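Local coordinates for protein alginate lyase, family PL7 (Zobellia galactanivorans, PDB 3ZPY) that breaks down the seaweed polysaccharide alginate, probably by beta-elimination, through the family PL7 catalytic domain that forms this structure, at residues C62-G67 / Q224-A229; Q107-T112 / G117-G122; V155-S160 / V193-N198. One frame throughout, in Å; residues are numbered along the deposited sequence. Where two conformers were deposited one is given.

Interaction 1: residues C62-G67 / Q224-A229; sequences CYRGLG and QSVKGA
The R64 guanidinium lies flat against A229: the methyl CB sits 3.7 Å above the plane of the group, over its centre. Its nitrogens bond backbone carbonyls from outside the two segments, NE to Q110 O, NH1 to S230 O and NH2 to D111 O; these three bonds fix its rotation while A229 covers one face. Three carbonyl oxygens would probably stabilise the positive charge. The chain leaves the backbone with CG anti to the backbone N (chi1 -175°) and stays extended to NE, which lays the aliphatic part along A229 as well. R64 CG comes within 3.6 Å of A229 CB, and V226 adds a second wall, its CG1 lying 4.1 Å from R64 CG. Two type II beta turns face each other here, Y63 to L66 and V226 to A229, each closed by a bond from the last N to the first O. They join the end of strand 58-63, in one sheet of the jelly-roll beta-sandwich of PL7 lyases, to the loop that follows strand 221-223 of the other. The third residue of each turn is a glycine with positive phi, 75° at G65 and 72° at G228. G65, without a side chain, comes close to the opposite turn, its CA 3.1 Å from A229 O. Two waters complete the seam. Water 1 accepts from G65 N at 2.7 Å and donates to V226 O at 2.8 Å, linking the peptide groups of the two turns. Water 2 donates to G65 O at 2.8 Å and, over a longer 3.2 Å, to A229 O.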
# COMPACT_ATOMS: atom_id res chain seq x y z
N CYS A 62 1.30 -5.52 -9.47
CA CYS A 62 1.46 -6.76 -8.69
C CYS A 62 0.44 -7.77 -9.17
O CYS A 62 -0.65 -7.40 -9.62
CB CYS A 62 1.35 -6.41 -7.16
SG CYS A 62 1.80 -7.78 -6.09
N TYR A 63 0.78 -9.05 -9.07
CA TYR A 63 0.00 -10.07 -9.76
C TYR A 63 -0.54 -11.06 -8.76
O TYR A 63 0.15 -11.41 -7.80
CB TYR A 63 0.87 -10.86 -10.80
CG TYR A 63 1.50 -9.96 -11.82
CD1 TYR A 63 2.62 -9.17 -11.47
CD2 TYR A 63 1.02 -9.95 -13.16
CE1 TYR A 63 3.20 -8.29 -12.35
CE2 TYR A 63 1.63 -9.05 -14.08
CZ TYR A 63 2.76 -8.33 -13.68
OH TYR A 63 3.30 -7.41 -14.57
N ARG A 64 -1.77 -11.50 -9.01
CA ARG A 64 -2.35 -12.64 -8.27
C ARG A 64 -1.36 -13.80 -8.36
O ARG A 64 -0.81 -14.11 -9.45
CB ARG A 64 -3.62 -13.04 -9.07
CG ARG A 64 -4.48 -14.16 -8.42
CD ARG A 64 -5.68 -14.43 -9.33
NE ARG A 64 -6.74 -15.21 -8.67
CZ ARG A 64 -6.96 -16.51 -8.83
NH1 ARG A 64 -6.10 -17.29 -9.47
NH2 ARG A 64 -8.06 -17.06 -8.32
N GLY A 65 -1.10 -14.44 -7.20
CA GLY A 65 -0.23 -15.66 -7.20
C GLY A 65 1.26 -15.35 -7.39
O GLY A 65 2.00 -16.29 -7.50
N LEU A 66 1.67 -14.05 -7.46
CA LEU A 66 3.05 -13.69 -7.65
C LEU A 66 3.87 -14.23 -6.48
O LEU A 66 3.61 -13.92 -5.30
CB LEU A 66 3.16 -12.21 -7.74
CG LEU A 66 4.53 -11.58 -8.14
CD1 LEU A 66 4.99 -12.05 -9.53
CD2 LEU A 66 4.58 -10.04 -8.03
N GLY A 67 4.90 -15.00 -6.80
CA GLY A 67 5.73 -15.55 -5.74
C GLY A 67 5.00 -16.61 -4.89
O GLY A 67 5.48 -16.95 -3.81
N GLN A 224 -5.05 -7.78 -2.19
CA GLN A 224 -5.90 -8.34 -1.14
C GLN A 224 -6.73 -9.52 -1.59
O GLN A 224 -6.99 -9.63 -2.77
CB GLN A 224 -6.71 -7.27 -0.37
CG GLN A 224 -5.86 -6.29 0.37
CD GLN A 224 -5.34 -6.91 1.69
OE1 GLN A 224 -6.14 -7.32 2.50
NE2 GLN A 224 -4.03 -7.05 1.85
N SER A 225 -7.10 -10.39 -0.65
CA SER A 225 -7.97 -11.52 -0.97
C SER A 225 -7.45 -12.47 -2.02
O SER A 225 -8.23 -13.11 -2.78
CB SER A 225 -9.43 -11.00 -1.31
OG SER A 225 -9.99 -10.27 -0.27
N VAL A 226 -6.13 -12.60 -2.09
CA VAL A 226 -5.44 -13.48 -3.09
C VAL A 226 -4.52 -14.47 -2.40
O VAL A 226 -3.63 -15.02 -3.02
CB VAL A 226 -4.78 -12.72 -4.25
CG1 VAL A 226 -5.91 -12.19 -5.13
CG2 VAL A 226 -3.75 -11.67 -3.75
N LYS A 227 -4.81 -14.71 -1.13
CA LYS A 227 -4.01 -15.68 -0.37
C LYS A 227 -4.15 -17.03 -1.06
O LYS A 227 -5.28 -17.53 -1.30
CB LYS A 227 -4.47 -15.75 1.09
CG LYS A 227 -4.20 -14.45 1.85
CD LYS A 227 -4.25 -14.64 3.36
CE LYS A 227 -3.87 -13.36 4.11
NZ LYS A 227 -3.84 -13.51 5.60
N GLY A 228 -3.02 -17.69 -1.34
CA GLY A 228 -3.11 -19.06 -1.91
C GLY A 228 -3.59 -19.08 -3.36
O GLY A 228 -3.76 -20.15 -3.94
N ALA A 229 -3.72 -17.89 -3.96
CA ALA A 229 -4.19 -17.89 -5.37
C ALA A 229 -3.11 -18.35 -6.35
O ALA A 229 -1.91 -18.11 -6.18
CB ALA A 229 -4.70 -16.53 -5.76
O HOH W 1 -1.55 -14.13 -4.59
O HOH W 2 0.97 -18.93 -7.34

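Interaction 2: residues Q107-T112 / G117-G122; sequences QLPQDT and GVLCFG
D111 and V118 are joined through water 3, which hydrogen-bonds D111 OD1 at 2.7 Å and accepts from V118 N at 2.9 Å. This water ties the loop leaving strand 96-107, in one sheet of the jelly-roll sandwich, to the start of strand 117-125 in the other; the touching parts, 107-111 and 117-119, run about 110° apart. D111 carries CG beside its own backbone N, and OD1 then also lies 3.5 Å from G117 CA. The glycine lets the loop come right up to the strand: G117 CA makes a CH···O contact with P109 O at 3.2 Å, bent to 130° at the hydrogen. P109 rests its ring against the backbone of V118, CG 3.7 Å from V118 O, and L223 of a neighbouring strand also touches this ring. L108 reaches forward with both methyls divided between partners. Its CD1 approaches G117 O at 3.6 Å, whereas CD2 crosses L119 at a slant, 4.0 Å from L119 CG. Beyond L119 the strand turns a corner at F121, where F121 and G122 both face V142 in a classic beta bulge. L119 CB already points at the loop, and a chi1 of 63°, with CG between the backbone N and carbonyl carbon, places CG and CD2 against L108 and Q107, CD2 stopping 3.7 Å from Q107 O.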
# COMPACT_ATOMS: atom_id res chain seq x y z
N GLN A 107 -6.53 -1.01 -12.44
CA GLN A 107 -6.91 -2.38 -12.70
C GLN A 107 -6.94 -3.08 -11.37
O GLN A 107 -6.03 -2.89 -10.55
CB GLN A 107 -5.79 -3.08 -13.56
CG GLN A 107 -6.13 -4.49 -13.97
CD GLN A 107 -7.16 -4.67 -15.09
OE1 GLN A 107 -7.41 -3.84 -15.88
NE2 GLN A 107 -7.64 -5.83 -15.19
N LEU A 108 -7.99 -3.90 -11.17
CA LEU A 108 -8.09 -4.78 -9.98
C LEU A 108 -7.74 -6.21 -10.40
O LEU A 108 -7.96 -6.63 -11.56
CB LEU A 108 -9.52 -4.80 -9.42
CG LEU A 108 -9.92 -3.45 -8.83
CD1 LEU A 108 -11.37 -3.53 -8.39
CD2 LEU A 108 -8.95 -2.94 -7.80
N PRO A 109 -7.22 -7.00 -9.42
CA PRO A 109 -6.94 -8.40 -9.66
C PRO A 109 -8.21 -9.22 -9.45
O PRO A 109 -9.34 -8.65 -9.40
CB PRO A 109 -5.84 -8.68 -8.64
CG PRO A 109 -6.35 -7.87 -7.42
CD PRO A 109 -6.75 -6.54 -8.09
N GLN A 110 -8.05 -10.58 -9.33
CA GLN A 110 -9.21 -11.49 -9.13
C GLN A 110 -8.90 -12.21 -7.84
O GLN A 110 -7.78 -12.84 -7.71
CB GLN A 110 -9.28 -12.44 -10.27
CG GLN A 110 -10.30 -13.58 -10.03
CD GLN A 110 -10.42 -14.44 -11.24
OE1 GLN A 110 -10.01 -14.06 -12.32
NE2 GLN A 110 -10.98 -15.62 -11.07
N ASP A 111 -9.86 -12.17 -6.91
CA ASP A 111 -9.78 -12.93 -5.64
C ASP A 111 -9.47 -14.39 -5.87
O ASP A 111 -9.79 -14.98 -6.92
CB ASP A 111 -11.17 -12.88 -4.98
CG ASP A 111 -11.49 -11.46 -4.37
OD1 ASP A 111 -10.68 -10.50 -4.59
OD2 ASP A 111 -12.56 -11.45 -3.68
N THR A 112 -8.90 -15.04 -4.83
CA THR A 112 -8.67 -16.51 -4.86
C THR A 112 -9.96 -17.24 -5.20
O THR A 112 -9.94 -18.17 -6.02
CB THR A 112 -8.16 -16.98 -3.48
OG1 THR A 112 -6.93 -16.28 -3.26
CG2 THR A 112 -7.87 -18.53 -3.49
N GLY A 117 -12.51 -8.35 -6.78
CA GLY A 117 -11.11 -7.93 -6.87
C GLY A 117 -10.92 -6.80 -5.92
O GLY A 117 -11.81 -5.97 -5.72
N VAL A 118 -9.74 -6.75 -5.28
CA VAL A 118 -9.48 -5.73 -4.29
C VAL A 118 -7.96 -5.50 -4.17
O VAL A 118 -7.18 -6.48 -4.14
CB VAL A 118 -10.16 -6.08 -2.91
CG1 VAL A 118 -9.86 -7.52 -2.43
CG2 VAL A 118 -9.88 -5.09 -1.81
N LEU A 119 -7.55 -4.27 -3.87
CA LEU A 119 -6.19 -4.07 -3.49
C LEU A 119 -6.09 -2.85 -2.57
O LEU A 119 -7.04 -2.05 -2.48
CB LEU A 119 -5.33 -3.89 -4.73
CG LEU A 119 -5.61 -2.62 -5.64
CD1 LEU A 119 -5.03 -1.32 -5.11
CD2 LEU A 119 -4.99 -2.87 -7.03
N CYS A 120 -4.92 -2.74 -1.90
CA CYS A 120 -4.64 -1.67 -0.94
C CYS A 120 -3.56 -0.76 -1.51
O CYS A 120 -2.52 -1.22 -1.92
CB CYS A 120 -4.14 -2.37 0.35
SG CYS A 120 -3.46 -1.17 1.54
N PHE A 121 -3.88 0.51 -1.54
CA PHE A 121 -2.97 1.51 -2.17
C PHE A 121 -2.39 2.49 -1.09
O PHE A 121 -1.74 3.48 -1.47
CB PHE A 121 -3.64 2.22 -3.34
CG PHE A 121 -4.94 2.93 -2.99
CD1 PHE A 121 -4.96 4.23 -2.50
CD2 PHE A 121 -6.19 2.35 -3.28
CE1 PHE A 121 -6.14 4.89 -2.24
CE2 PHE A 121 -7.36 2.97 -2.98
CZ PHE A 121 -7.36 4.28 -2.45
N GLY A 122 -2.68 2.29 0.22
CA GLY A 122 -1.92 3.03 1.23
C GLY A 122 -2.26 2.40 2.57
O GLY A 122 -3.35 1.83 2.74
O HOH W 3 -8.40 -9.34 -5.29

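Interaction 3: residues V155-S160 / V193-N198; sequences VKLKIS and VELFMN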
# COMPACT_ATOMS: atom_id res chain seq x y z
N VAL A 155 -16.12 1.61 -8.18
CA VAL A 155 -15.64 0.73 -7.10
C VAL A 155 -16.03 1.34 -5.77
O VAL A 155 -16.49 2.54 -5.69
CB VAL A 155 -14.07 0.59 -7.21
CG1 VAL A 155 -13.65 -0.10 -8.50
CG2 VAL A 155 -13.37 1.94 -7.07
N LYS A 156 -15.79 0.57 -4.73
CA LYS A 156 -15.95 1.17 -3.38
C LYS A 156 -14.62 1.38 -2.70
O LYS A 156 -13.69 0.57 -2.85
CB LYS A 156 -16.85 0.31 -2.51
CG LYS A 156 -18.28 0.26 -3.03
CD LYS A 156 -19.11 -0.63 -2.10
CE LYS A 156 -20.54 -0.66 -2.57
NZ LYS A 156 -21.41 -1.31 -1.53
N LEU A 157 -14.51 2.49 -1.96
CA LEU A 157 -13.46 2.64 -1.02
C LEU A 157 -13.75 1.66 0.15
O LEU A 157 -14.85 1.66 0.73
CB LEU A 157 -13.42 4.09 -0.51
CG LEU A 157 -12.42 4.42 0.53
CD1 LEU A 157 -10.96 4.38 0.07
CD2 LEU A 157 -12.76 5.74 1.22
N LYS A 158 -12.72 0.93 0.58
CA LYS A 158 -12.91 -0.01 1.73
C LYS A 158 -11.78 0.26 2.71
O LYS A 158 -10.61 0.24 2.32
CB LYS A 158 -12.92 -1.46 1.25
CG LYS A 158 -13.13 -2.42 2.37
CD LYS A 158 -13.46 -3.81 1.80
CE LYS A 158 -13.78 -4.77 2.96
NZ LYS A 158 -14.18 -6.12 2.38
N ILE A 159 -12.17 0.48 3.98
CA ILE A 159 -11.20 0.76 5.04
C ILE A 159 -11.10 -0.46 5.92
O ILE A 159 -12.08 -0.82 6.59
CB ILE A 159 -11.65 1.97 5.83
CG1 ILE A 159 -11.83 3.23 4.87
CG2 ILE A 159 -10.59 2.26 6.91
CD1 ILE A 159 -10.61 3.62 4.14
N SER A 160 -9.92 -1.07 5.88
CA SER A 160 -9.71 -2.33 6.65
C SER A 160 -8.49 -2.11 7.56
O SER A 160 -8.08 -0.98 7.77
CB SER A 160 -9.49 -3.47 5.65
OG SER A 160 -10.67 -3.75 4.91
N VAL A 193 -7.20 7.71 13.39
CA VAL A 193 -6.77 7.41 12.01
C VAL A 193 -7.81 8.02 11.10
O VAL A 193 -9.01 7.88 11.30
CB VAL A 193 -6.74 5.89 11.81
CG1 VAL A 193 -6.47 5.57 10.37
CG2 VAL A 193 -5.68 5.33 12.74
N GLU A 194 -7.33 8.78 10.10
CA GLU A 194 -8.23 9.53 9.20
C GLU A 194 -7.75 9.60 7.80
O GLU A 194 -6.53 9.76 7.56
CB GLU A 194 -8.45 10.93 9.75
CG GLU A 194 -9.42 11.80 8.93
CD GLU A 194 -9.87 13.00 9.73
OE1 GLU A 194 -9.19 13.35 10.75
OE2 GLU A 194 -10.92 13.56 9.39
N LEU A 195 -8.71 9.38 6.88
CA LEU A 195 -8.44 9.61 5.44
C LEU A 195 -9.25 10.72 4.93
O LEU A 195 -10.46 10.73 5.07
CB LEU A 195 -8.77 8.31 4.66
CG LEU A 195 -8.52 8.33 3.15
CD1 LEU A 195 -7.05 8.40 2.76
CD2 LEU A 195 -9.17 7.11 2.52
N PHE A 196 -8.56 11.63 4.20
CA PHE A 196 -9.20 12.64 3.37
C PHE A 196 -8.98 12.23 1.90
O PHE A 196 -7.90 11.74 1.50
CB PHE A 196 -8.55 14.04 3.56
CG PHE A 196 -8.69 14.63 4.97
CD1 PHE A 196 -7.81 14.23 6.02
CD2 PHE A 196 -9.52 15.70 5.20
CE1 PHE A 196 -7.99 14.75 7.32
CE2 PHE A 196 -9.71 16.23 6.46
CZ PHE A 196 -8.92 15.77 7.49
N MET A 197 -10.00 12.51 1.05
CA MET A 197 -9.92 12.22 -0.38
C MET A 197 -10.40 13.49 -1.05
O MET A 197 -11.53 13.92 -0.77
CB MET A 197 -10.83 11.05 -0.76
CG MET A 197 -10.38 9.68 -0.27
SD MET A 197 -8.72 9.18 -0.87
CE MET A 197 -9.10 8.08 -2.24
N ASN A 198 -9.53 14.08 -1.91
CA ASN A 198 -9.88 15.33 -2.57
C ASN A 198 -10.39 16.38 -1.62
O ASN A 198 -11.30 17.14 -1.97
CB ASN A 198 -10.86 15.12 -3.74
CG ASN A 198 -10.21 14.35 -4.86
OD1 ASN A 198 -9.01 14.28 -4.92
ND2 ASN A 198 -11.03 13.72 -5.72
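L195 starts from a CB aimed at L157 and I159 across the core of a jelly-roll sandwich, strand 192-197 belonging to one antiparallel sheet and strand 154-160 to the other. With CG anti to the backbone N (chi1 -178°), CG is carried away from the backbone into the core between the sheets, and CB and CG serve as the stalk. Of its two methyls, CD2 carries the contact. L157 comes from the other side in the same posture, chi1 177°, and the two leucines meet tip to tip: both methyls of L157, CD1 and CD2, lie 4.1 Å from L195 CD2. The backbones themselves stay well apart: I159 and L195 are 9.3 Å from CA to CA, the separation of packed sheets rather than of paired strands. Residues alternating with these face the outer sides, as with E194, which forms a salt bridge with R204, and F196, which makes a cation-pi contact with K185. I159 also touches V140 of the adjacent strand and slants across L195. Its CD1 arrives at the same methyl as L157, so that L195 CD2 has I159 CD1 at 4.1 Å too.

How the interactions relate
All three contacts join parts of the two sheets of one jelly-roll domain or the loops attached to them. Interactions 1 and 2 sit together, their centres about 9 Å apart, and K227 O of the first probably accepts a hydrogen bond from T112 OG1 of the second at 2.9 Å. Interaction 3 lies farther along the sandwich, its centre about 15 Å from that of interaction 2 and about 22 Å from that of interaction 1. Interactions 2 and 3 still touch by packing, L108 CD1 lying 4.1 Å from V155 CG1. Along the chain, 62-67 and 224-229 enclose the other two contacts, which follow one another. Interactions 1 and 2 thus tie turns and loops together beside the sheets, and interaction 3 packs apolar side chains between them.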